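Local atomic coordinates of adenylate kinase (Desulfovibrio gigas, PDB entry 2XB4), a protein that probably catalyses the reversible transfer of the terminal phosphate group between ATP and AMP, yielding two ADP, and carries a metal ion in its LID domain. Residues A[15-24]-A[211-222]; A[118-127]-A[135-143]. All coordinates share one frame; numbering follows the deposited sequence. Where two conformers were deposited one is given.

Interaction 1 of 2, residues A[15-24]-A[211-222]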
loop_
_atom_site.group_PDB
_atom_site.type_symbol
_atom_site.label_atom_id
_atom_site.label_comp_id
_atom_site.label_asym_id
_atom_site.label_seq_id
_atom_site.Cartn_x
_atom_site.Cartn_y
_atom_site.Cartn_z
ATOM N N THR A 15 -15.004 -16.405 -5.037
ATOM C CA THR A 15 -14.835 -17.608 -4.258
ATOM C C THR A 15 -15.861 -18.667 -4.586
ATOM O O THR A 15 -15.512 -19.836 -4.781
ATOM C CB THR A 15 -14.866 -17.300 -2.766
ATOM O OG1 THR A 15 -13.859 -16.331 -2.495
ATOM C CG2 THR A 15 -14.537 -18.569 -1.952
ATOM N N GLN A 16 -17.128 -18.270 -4.620
ATOM C CA GLN A 16 -18.237 -19.196 -4.937
ATOM C C GLN A 16 -18.194 -19.681 -6.357
ATOM O O GLN A 16 -18.393 -20.875 -6.599
ATOM C CB GLN A 16 -19.638 -18.594 -4.644
ATOM C CG GLN A 16 -19.896 -18.267 -3.173
ATOM C CD GLN A 16 -19.656 -19.498 -2.261
ATOM O OE1 GLN A 16 -19.045 -19.352 -1.211
ATOM N NE2 GLN A 16 -20.112 -20.708 -2.676
ATOM N N GLY A 17 -17.916 -18.775 -7.295
ATOM C CA GLY A 17 -17.768 -19.171 -8.693
ATOM C C GLY A 17 -16.649 -20.162 -8.904
ATOM O O GLY A 17 -16.797 -21.167 -9.631
ATOM N N ASN A 18 -15.503 -19.897 -8.288
ATOM C CA ASN A 18 -14.381 -20.863 -8.338
ATOM C C ASN A 18 -14.787 -22.243 -7.856
ATOM O O ASN A 18 -14.428 -23.219 -8.468
ATOM C CB ASN A 18 -13.200 -20.352 -7.507
ATOM C CG ASN A 18 -11.962 -21.211 -7.670
ATOM O OD1 ASN A 18 -11.535 -21.846 -6.722
ATOM N ND2 ASN A 18 -11.412 -21.265 -8.869
ATOM N N LEU A 19 -15.539 -22.325 -6.762
ATOM C CA LEU A 19 -15.991 -23.615 -6.248
ATOM C C LEU A 19 -16.880 -24.348 -7.272
ATOM O O LEU A 19 -16.705 -25.538 -7.511
ATOM C CB LEU A 19 -16.680 -23.454 -4.887
ATOM C CG LEU A 19 -15.693 -23.109 -3.735
ATOM C CD1 LEU A 19 -16.562 -22.609 -2.559
ATOM C CD2 LEU A 19 -14.755 -24.258 -3.239
ATOM N N VAL A 20 -17.732 -23.600 -7.963
ATOM C CA VAL A 20 -18.688 -24.210 -8.898
ATOM C C VAL A 20 -17.923 -24.688 -10.113
ATOM O O VAL A 20 -18.095 -25.803 -10.552
ATOM C CB VAL A 20 -19.754 -23.182 -9.344
ATOM C CG1 VAL A 20 -20.583 -23.715 -10.566
ATOM C CG2 VAL A 20 -20.684 -22.800 -8.184
ATOM N N LYS A 21 -16.999 -23.863 -10.597
ATOM C CA LYS A 21 -16.259 -24.191 -11.801
ATOM C C LYS A 21 -15.345 -25.422 -11.633
ATOM O O LYS A 21 -15.204 -26.217 -12.561
ATOM C CB LYS A 21 -15.547 -22.941 -12.366
ATOM C CG LYS A 21 -14.182 -22.678 -11.904
ATOM C CD LYS A 21 -13.203 -23.367 -12.750
ATOM C CE LYS A 21 -11.897 -22.718 -12.780
ATOM N NZ LYS A 21 -11.119 -23.063 -11.590
ATOM N N ASP A 22 -14.761 -25.578 -10.443
ATOM C CA ASP A 22 -13.955 -26.771 -10.082
ATOM C C ASP A 22 -14.808 -27.998 -9.995
ATOM O O ASP A 22 -14.441 -29.050 -10.520
ATOM C CB ASP A 22 -13.222 -26.547 -8.751
ATOM C CG ASP A 22 -11.870 -25.795 -8.951
ATOM O OD1 ASP A 22 -11.459 -25.540 -10.136
ATOM O OD2 ASP A 22 -11.188 -25.495 -7.939
ATOM N N LYS A 23 -15.933 -27.903 -9.321
ATOM C CA LYS A 23 -16.839 -29.089 -9.148
ATOM C C LYS A 23 -17.359 -29.579 -10.499
ATOM O O LYS A 23 -17.446 -30.755 -10.725
ATOM C CB LYS A 23 -18.032 -28.754 -8.227
ATOM C CG LYS A 23 -18.509 -29.862 -7.279
ATOM C CD LYS A 23 -19.033 -31.112 -8.041
ATOM C CE LYS A 23 -19.163 -32.382 -7.151
ATOM N NZ LYS A 23 -19.983 -32.097 -5.938
ATOM N N TYR A 24 -17.710 -28.672 -11.416
ATOM C CA TYR A 24 -18.368 -29.086 -12.655
ATOM C C TYR A 24 -17.470 -29.018 -13.892
ATOM O O TYR A 24 -17.956 -29.241 -15.027
ATOM C CB TYR A 24 -19.736 -28.375 -12.839
ATOM C CG TYR A 24 -20.712 -28.809 -11.745
ATOM C CD1 TYR A 24 -21.377 -30.052 -11.823
ATOM C CD2 TYR A 24 -20.928 -28.026 -10.613
ATOM C CE1 TYR A 24 -22.255 -30.486 -10.778
ATOM C CE2 TYR A 24 -21.789 -28.447 -9.582
ATOM C CZ TYR A 24 -22.447 -29.670 -9.668
ATOM O OH TYR A 24 -23.287 -30.056 -8.616
ATOM N N ILE A 211 -18.986 -19.202 4.367
ATOM C CA ILE A 211 -18.449 -19.669 3.042
ATOM C C ILE A 211 -18.941 -21.128 2.810
ATOM O O ILE A 211 -19.438 -21.442 1.716
ATOM C CB ILE A 211 -16.827 -19.541 2.833
ATOM C CG1 ILE A 211 -16.317 -18.082 2.776
ATOM C CG2 ILE A 211 -16.315 -20.346 1.570
ATOM C CD1 ILE A 211 -14.759 -17.946 2.932
ATOM N N ASP A 212 -18.815 -21.970 3.859
ATOM C CA ASP A 212 -19.282 -23.371 3.875
ATOM C C ASP A 212 -20.786 -23.563 3.686
ATOM O O ASP A 212 -21.190 -24.380 2.852
ATOM C CB ASP A 212 -18.844 -24.110 5.164
ATOM C CG ASP A 212 -17.503 -24.755 5.021
ATOM O OD1 ASP A 212 -16.923 -24.570 3.936
ATOM O OD2 ASP A 212 -17.034 -25.457 5.959
ATOM N N SER A 213 -21.599 -22.855 4.478
ATOM C CA SER A 213 -23.051 -22.952 4.339
ATOM C C SER A 213 -23.580 -22.562 2.905
ATOM O O SER A 213 -24.395 -23.288 2.309
ATOM C CB SER A 213 -23.730 -22.151 5.450
ATOM O OG SER A 213 -25.125 -22.100 5.237
ATOM N N ILE A 214 -23.128 -21.422 2.363
ATOM C CA ILE A 214 -23.503 -21.000 0.998
ATOM C C ILE A 214 -23.121 -22.096 -0.025
ATOM O O ILE A 214 -23.990 -22.568 -0.776
ATOM C CB ILE A 214 -22.870 -19.670 0.606
ATOM C CG1 ILE A 214 -23.436 -18.530 1.479
ATOM C CG2 ILE A 214 -23.205 -19.365 -0.838
ATOM C CD1 ILE A 214 -22.472 -17.327 1.667
ATOM N N LYS A 215 -21.843 -22.533 0.013
ATOM C CA LYS A 215 -21.328 -23.592 -0.858
ATOM C C LYS A 215 -22.169 -24.893 -0.821
ATOM O O LYS A 215 -22.425 -25.493 -1.884
ATOM C CB LYS A 215 -19.849 -23.914 -0.567
ATOM C CG LYS A 215 -19.277 -24.925 -1.608
ATOM C CD LYS A 215 -18.039 -25.724 -1.134
ATOM C CE LYS A 215 -18.284 -26.505 0.139
ATOM N NZ LYS A 215 -17.150 -27.423 0.404
ATOM N N ASP A 216 -22.555 -25.341 0.384
ATOM C CA ASP A 216 -23.484 -26.481 0.551
ATOM C C ASP A 216 -24.844 -26.322 -0.179
ATOM O O ASP A 216 -25.168 -27.132 -1.018
ATOM C CB ASP A 216 -23.694 -26.798 2.044
ATOM C CG ASP A 216 -22.490 -27.495 2.681
ATOM O OD1 ASP A 216 -21.588 -27.945 1.939
ATOM O OD2 ASP A 216 -22.441 -27.578 3.933
ATOM N N THR A 217 -25.629 -25.293 0.151
ATOM C CA THR A 217 -26.916 -24.958 -0.536
ATOM C C THR A 217 -26.797 -24.825 -2.090
ATOM O O THR A 217 -27.699 -25.197 -2.843
ATOM C CB THR A 217 -27.467 -23.601 -0.010
ATOM O OG1 THR A 217 -26.976 -23.365 1.322
ATOM C CG2 THR A 217 -28.989 -23.557 -0.049
ATOM N N LEU A 218 -25.671 -24.272 -2.551
ATOM C CA LEU A 218 -25.429 -24.030 -3.957
ATOM C C LEU A 218 -25.139 -25.311 -4.701
ATOM O O LEU A 218 -25.785 -25.610 -5.698
ATOM C CB LEU A 218 -24.223 -23.146 -4.107
ATOM C CG LEU A 218 -23.991 -22.372 -5.375
ATOM C CD1 LEU A 218 -22.565 -22.498 -5.779
ATOM C CD2 LEU A 218 -24.953 -22.577 -6.560
ATOM N N LEU A 219 -24.111 -26.027 -4.241
ATOM C CA LEU A 219 -23.723 -27.331 -4.786
ATOM C C LEU A 219 -24.876 -28.357 -4.670
ATOM O O LEU A 219 -24.905 -29.323 -5.447
ATOM C CB LEU A 219 -22.398 -27.842 -4.153
ATOM C CG LEU A 219 -21.007 -27.615 -4.805
ATOM C CD1 LEU A 219 -20.699 -26.217 -5.370
ATOM C CD2 LEU A 219 -19.886 -28.056 -3.843
ATOM N N ALA A 220 -25.817 -28.137 -3.730
ATOM C CA ALA A 220 -27.044 -28.965 -3.632
ATOM C C ALA A 220 -28.019 -28.588 -4.761
ATOM O O ALA A 220 -28.555 -29.473 -5.425
ATOM C CB ALA A 220 -27.719 -28.841 -2.278
ATOM N N GLN A 221 -28.251 -27.293 -5.003
ATOM C CA GLN A 221 -29.256 -26.938 -6.026
ATOM C C GLN A 221 -28.796 -27.045 -7.488
ATOM O O GLN A 221 -29.617 -26.910 -8.386
ATOM C CB GLN A 221 -29.896 -25.593 -5.762
ATOM C CG GLN A 221 -30.305 -25.367 -4.323
ATOM C CD GLN A 221 -30.610 -23.892 -4.066
ATOM O OE1 GLN A 221 -31.440 -23.272 -4.771
ATOM N NE2 GLN A 221 -29.918 -23.311 -3.075
ATOM N N LEU A 222 -27.504 -27.291 -7.718
ATOM C CA LEU A 222 -26.970 -27.624 -9.055
ATOM C C LEU A 222 -26.899 -29.127 -9.287
ATOM O O LEU A 222 -26.987 -29.624 -10.439
ATOM C CB LEU A 222 -25.545 -27.070 -9.214
ATOM C CG LEU A 222 -25.295 -25.581 -9.060
ATOM C CD1 LEU A 222 -23.800 -25.226 -8.964
ATOM C CD2 LEU A 222 -25.917 -24.839 -10.200
#

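Interaction 2 of 2, residues A[118-127]-A[135-143]. Unlike the reference sequence in segment 135-143: D142 (reference Glu). With ZN (zinc ion), chain B; SRT (S,R meso-tartaric acid), chain C.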
loop_
_atom_site.group_PDB
_atom_site.type_symbol
_atom_site.label_atom_id
_atom_site.label_comp_id
_atom_site.label_asym_id
_atom_site.label_seq_id
_atom_site.Cartn_x
_atom_site.Cartn_y
_atom_site.Cartn_z
ATOM N N VAL A 118 -24.564 -3.788 3.850
ATOM C CA VAL A 118 -23.818 -4.987 4.300
ATOM C C VAL A 118 -22.593 -5.240 3.395
ATOM O O VAL A 118 -21.476 -5.407 3.875
ATOM C CB VAL A 118 -24.672 -6.220 4.466
ATOM C CG1 VAL A 118 -23.783 -7.435 4.810
ATOM C CG2 VAL A 118 -25.778 -5.988 5.604
ATOM N N ALA A 119 -22.828 -5.253 2.072
ATOM C CA ALA A 119 -21.756 -5.388 1.082
ATOM C C ALA A 119 -20.640 -4.310 1.321
ATOM O O ALA A 119 -19.438 -4.628 1.316
ATOM C CB ALA A 119 -22.386 -5.326 -0.318
ATOM N N LYS A 120 -21.028 -3.036 1.464
ATOM C CA LYS A 120 -20.011 -1.965 1.639
ATOM C C LYS A 120 -19.236 -2.221 2.918
ATOM O O LYS A 120 -18.016 -2.068 2.953
ATOM C CB LYS A 120 -20.703 -0.576 1.626
ATOM C CG LYS A 120 -19.753 0.590 1.897
ATOM C CD LYS A 120 -20.452 1.891 1.831
ATOM C CE LYS A 120 -19.447 2.953 2.112
ATOM N NZ LYS A 120 -20.135 4.229 2.342
ATOM N N ASN A 121 -19.937 -2.498 4.006
ATOM C CA ASN A 121 -19.228 -2.766 5.273
ATOM C C ASN A 121 -18.309 -3.979 5.243
ATOM O O ASN A 121 -17.211 -3.952 5.777
ATOM C CB ASN A 121 -20.223 -2.920 6.396
ATOM C CG ASN A 121 -20.713 -1.554 6.888
ATOM O OD1 ASN A 121 -19.999 -0.534 6.813
ATOM N ND2 ASN A 121 -21.923 -1.522 7.335
ATOM N N ARG A 122 -18.729 -5.020 4.570
ATOM C CA ARG A 122 -17.782 -6.145 4.368
ATOM C C ARG A 122 -16.510 -5.776 3.601
ATOM O O ARG A 122 -15.466 -6.368 3.893
ATOM C CB ARG A 122 -18.440 -7.306 3.674
ATOM C CG ARG A 122 -19.399 -7.982 4.564
ATOM C CD ARG A 122 -20.041 -9.186 3.906
ATOM N NE ARG A 122 -20.862 -9.780 4.981
ATOM C CZ ARG A 122 -21.054 -11.078 5.171
ATOM N NH1 ARG A 122 -20.479 -11.954 4.361
ATOM N NH2 ARG A 122 -21.805 -11.503 6.214
ATOM N N ILE A 123 -16.591 -4.898 2.585
ATOM C CA ILE A 123 -15.385 -4.502 1.892
ATOM C C ILE A 123 -14.519 -3.655 2.870
ATOM O O ILE A 123 -13.303 -3.863 2.977
ATOM C CB ILE A 123 -15.727 -3.668 0.660
ATOM C CG1 ILE A 123 -16.518 -4.518 -0.363
ATOM C CG2 ILE A 123 -14.471 -2.998 0.024
ATOM C CD1 ILE A 123 -17.392 -3.646 -1.361
ATOM N N MET A 124 -15.132 -2.632 3.504
ATOM C CA MET A 124 -14.321 -1.644 4.310
ATOM C C MET A 124 -13.767 -2.320 5.545
ATOM O O MET A 124 -12.745 -1.896 6.048
ATOM C CB MET A 124 -15.208 -0.438 4.756
ATOM C CG MET A 124 -15.730 0.315 3.509
ATOM S SD MET A 124 -16.471 1.859 3.964
ATOM C CE MET A 124 -15.078 2.782 4.600
ATOM N N GLY A 125 -14.395 -3.406 5.984
ATOM C CA GLY A 125 -14.009 -4.096 7.254
ATOM C C GLY A 125 -12.810 -5.033 7.109
ATOM O O GLY A 125 -12.214 -5.510 8.121
ATOM N N ARG A 126 -12.381 -5.308 5.885
ATOM C CA ARG A 126 -11.238 -6.226 5.693
ATOM C C ARG A 126 -9.954 -5.682 6.338
ATOM O O ARG A 126 -9.636 -4.480 6.170
ATOM C CB ARG A 126 -10.948 -6.371 4.200
ATOM C CG ARG A 126 -12.116 -7.031 3.302
ATOM C CD ARG A 126 -11.868 -6.767 1.802
ATOM N NE ARG A 126 -12.864 -7.507 1.020
ATOM C CZ ARG A 126 -13.170 -7.250 -0.257
ATOM N NH1 ARG A 126 -12.515 -6.280 -0.899
ATOM N NH2 ARG A 126 -14.121 -7.979 -0.893
ATOM N N ARG A 127 -9.189 -6.541 6.983
ATOM C CA ARG A 127 -7.887 -6.156 7.617
ATOM C C ARG A 127 -6.900 -7.196 7.152
ATOM O O ARG A 127 -7.233 -8.376 7.145
ATOM C CB ARG A 127 -7.958 -6.163 9.149
ATOM C CG ARG A 127 -8.893 -4.951 9.666
ATOM C CD ARG A 127 -8.294 -3.537 9.311
ATOM N NE ARG A 127 -9.131 -2.433 9.819
ATOM C CZ ARG A 127 -10.177 -1.881 9.187
ATOM N NH1 ARG A 127 -10.597 -2.344 8.002
ATOM N NH2 ARG A 127 -10.859 -0.902 9.800
ATOM N N HIS A 135 -4.571 -14.867 5.711
ATOM C CA HIS A 135 -5.330 -15.037 7.028
ATOM C C HIS A 135 -6.588 -14.137 7.080
ATOM O O HIS A 135 -6.429 -12.954 7.186
ATOM C CB HIS A 135 -4.424 -14.660 8.246
ATOM C CG HIS A 135 -3.271 -15.621 8.464
ATOM N ND1 HIS A 135 -2.239 -15.355 9.350
ATOM C CD2 HIS A 135 -3.030 -16.861 7.969
ATOM C CE1 HIS A 135 -1.370 -16.362 9.327
ATOM N NE2 HIS A 135 -1.839 -17.296 8.516
ATOM N N PRO A 136 -7.818 -14.708 7.019
ATOM C CA PRO A 136 -8.978 -13.785 6.881
ATOM C C PRO A 136 -9.301 -13.038 8.179
ATOM O O PRO A 136 -9.409 -13.662 9.252
ATOM C CB PRO A 136 -10.157 -14.728 6.444
ATOM C CG PRO A 136 -9.492 -15.954 5.846
ATOM C CD PRO A 136 -8.204 -16.114 6.787
ATOM N N ASN A 137 -9.423 -11.712 8.102
ATOM C CA ASN A 137 -9.815 -10.875 9.258
ATOM C C ASN A 137 -10.776 -9.826 8.728
ATOM O O ASN A 137 -10.489 -9.211 7.706
ATOM C CB ASN A 137 -8.628 -10.119 9.896
ATOM C CG ASN A 137 -7.615 -11.098 10.645
ATOM O OD1 ASN A 137 -6.674 -11.675 10.007
ATOM N ND2 ASN A 137 -7.769 -11.254 11.931
ATOM N N ASN A 138 -11.874 -9.602 9.446
ATOM C CA ASN A 138 -12.814 -8.622 8.982
ATOM C C ASN A 138 -13.565 -8.099 10.204
ATOM O O ASN A 138 -14.284 -8.869 10.863
ATOM C CB ASN A 138 -13.788 -9.205 7.936
ATOM C CG ASN A 138 -14.529 -8.116 7.179
ATOM O OD1 ASN A 138 -15.223 -7.246 7.817
ATOM N ND2 ASN A 138 -14.395 -8.117 5.835
ATOM N N ILE A 139 -13.437 -6.793 10.474
ATOM C CA ILE A 139 -14.132 -6.195 11.589
ATOM C C ILE A 139 -15.690 -6.263 11.476
ATOM O O ILE A 139 -16.347 -6.208 12.469
ATOM C CB ILE A 139 -13.600 -4.737 11.937
ATOM C CG1 ILE A 139 -13.875 -3.690 10.830
ATOM C CG2 ILE A 139 -12.116 -4.742 12.198
ATOM C CD1 ILE A 139 -13.778 -2.219 11.386
ATOM N N PHE A 140 -16.248 -6.504 10.302
ATOM C CA PHE A 140 -17.701 -6.500 10.100
ATOM C C PHE A 140 -18.289 -7.912 9.909
ATOM O O PHE A 140 -19.502 -8.053 9.642
ATOM C CB PHE A 140 -18.100 -5.559 8.920
ATOM C CG PHE A 140 -19.596 -5.220 8.856
ATOM C CD1 PHE A 140 -20.183 -4.252 9.718
ATOM C CD2 PHE A 140 -20.446 -5.868 7.920
ATOM C CE1 PHE A 140 -21.566 -3.983 9.630
ATOM C CE2 PHE A 140 -21.845 -5.594 7.865
ATOM C CZ PHE A 140 -22.394 -4.665 8.681
ATOM N N ILE A 141 -17.457 -8.950 10.022
ATOM C CA ILE A 141 -17.928 -10.348 9.817
ATOM C C ILE A 141 -17.541 -11.100 11.125
ATOM O O ILE A 141 -16.316 -11.360 11.391
ATOM C CB ILE A 141 -17.276 -11.020 8.589
ATOM C CG1 ILE A 141 -17.575 -10.277 7.250
ATOM C CG2 ILE A 141 -17.786 -12.402 8.453
ATOM C CD1 ILE A 141 -16.937 -10.971 6.027
ATOM N N ASP A 142 -18.550 -11.387 11.940
ATOM C CA ASP A 142 -18.315 -11.861 13.347
ATOM C C ASP A 142 -17.431 -13.093 13.324
ATOM O O ASP A 142 -16.574 -13.193 14.176
ATOM C CB ASP A 142 -19.556 -12.182 14.216
ATOM C CG ASP A 142 -19.318 -11.829 15.807
ATOM O OD1 ASP A 142 -19.171 -10.656 16.172
ATOM O OD2 ASP A 142 -19.317 -12.641 16.759
ATOM N N ALA A 143 -17.647 -14.043 12.389
ATOM C CA ALA A 143 -16.871 -15.327 12.444
ATOM C C ALA A 143 -15.362 -15.159 12.223
ATOM O O ALA A 143 -14.541 -16.041 12.618
ATOM C CB ALA A 143 -17.413 -16.352 11.475
HETATM ZN ZN ZN B . -1.995 -13.713 10.510
HETATM O O1 SRT C . -16.148 -9.857 -1.707
HETATM O O11 SRT C . -15.120 -11.564 -2.782
HETATM C C1 SRT C . -15.655 -10.426 -2.718
HETATM C C2 SRT C . -16.041 -9.665 -3.912
HETATM O O2 SRT C . -15.722 -8.290 -3.994
HETATM C C3 SRT C . -16.527 -10.425 -5.094
HETATM O O3 SRT C . -17.868 -10.327 -4.547
HETATM C C4 SRT C . -16.474 -9.655 -6.344
HETATM O O4 SRT C . -15.424 -9.733 -7.003
HETATM O O41 SRT C . -17.466 -8.991 -6.662
HETATM O O HOH W 1 -21.566 -8.834 7.625
HETATM O O HOH W 2 -8.356 -10.502 5.628
#

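Interaction 1 of 2, residues A[15-24]-A[211-222]
Q16 pushes its amide into a hole on helix 211-222 formed by I211, I214, K215 and L218, a knobs-into-holes contact. Its chain turns back at CG (chi2 -55°), which brings Q16 CD to 3.8 Å from I214 CG2 and Q16 NE2 to 3.6 Å from K215 CA. No hydrogen bond follows: Q16 OE1 stays 3.6 Å from I211 O. One turn on, L19 lays CD1 across the aliphatic part of K215, 3.7 Å from K215 CG, the two chains nearly at right angles. K215 CG lies opposite its own backbone N (chi1 -174°), and the bend at chi3 then carries the ammonium end away from helix 15-24.

V20 points CG1 at L222 CD1, 3.9 Å away. Beyond it, the Y24 ring meets the same leucine obliquely, with Y24 CE2 3.8 Å from L222 CD1, while K23 CG rests 4.1 Å from L219 CD2. The segment axes cross at -42°, with a closest approach of 10.7 Å. Behind this layer, L205 of strand 201-206 touches I214 and L218, and I203 touches L222, so helix 211-222 lies against the edge strand of the central parallel sheet. Helix 13-24 follows the P-loop, and T15, a predicted ATP-binding residue, is hydrogen-bonded through OG1 to NE2 of H135 of the second subunit. With no hydrogen bond or salt bridge across 542 Å² of buried surface, the two helices of the CORE domain are joined by van der Waals contact, at the price of Q16 NE2 buried without a partner.

Interaction 2 of 2, residues A[118-127]-A[135-143]
At the junction between CORE helix 116-124 and the metal-bearing LID, R126 and N138 form a single beta bridge, and a type I turn from N138 to I141 follows it. Two backbone bonds frame the bridge: I139 N gives to G125 O at 2.9 Å, and R127 N to N137 O at 3.1 Å.

N138 works with both ends of its amide. N138 ND2 donates to R122 O at 2.8 Å, nearly straight (164°), in both the amide and carbonyl planes and on a lone pair; N138 OD1 accepts from F140 N at 2.8 Å, closing an Asx turn. A chi1 of -165° swings this amide away from its own backbone N and toward the helix end. N121 CB lies over the face of the F140 ring in the conformer given, a CH-pi contact whose exact closeness is doubtful. I141 CG1 lies over one face of the R122 guanidinium, toward the rim, as I139 CG1 does for R127. R127 NH1 donates to M124 O at 2.9 Å, in the guanidinium plane, and also to R126 O. Water 1 accepts from R122 NE and donates to F140 O.

Two sites adjoin the contact: R126 NH2 approaches tartrate O1 at 2.9 Å, its NH1 paired with D164, and H135 ND1 binds zinc at 2.0 Å with C129, C151 and C154. Together, the two N138 amide bonds and the backbone pair hold the 138-141 turn against the C-terminal end of helix 116-124.

How the interactions relate
From the N terminus, the chain passes through strand 2-6 and the P-loop into helix 13-24, the first half of interaction 1. That contact closes after 186 intervening residues, when the last helix, 211-222, packs back on it, joining the two ends of the CORE fold. Interaction 2 lies wholly within this long loop and closes a short one: only seven residues separate 118-127 from 135-143, tying helix 116-124 to the LID. The two do not cross; the centres of interactions 1 and 2 are about 21 Å apart, and the nearest atoms of interactions 1 and 2 about 6 Å. Across the assembly they meet, because T15 of one subunit hydrogen-bonds H135 of another.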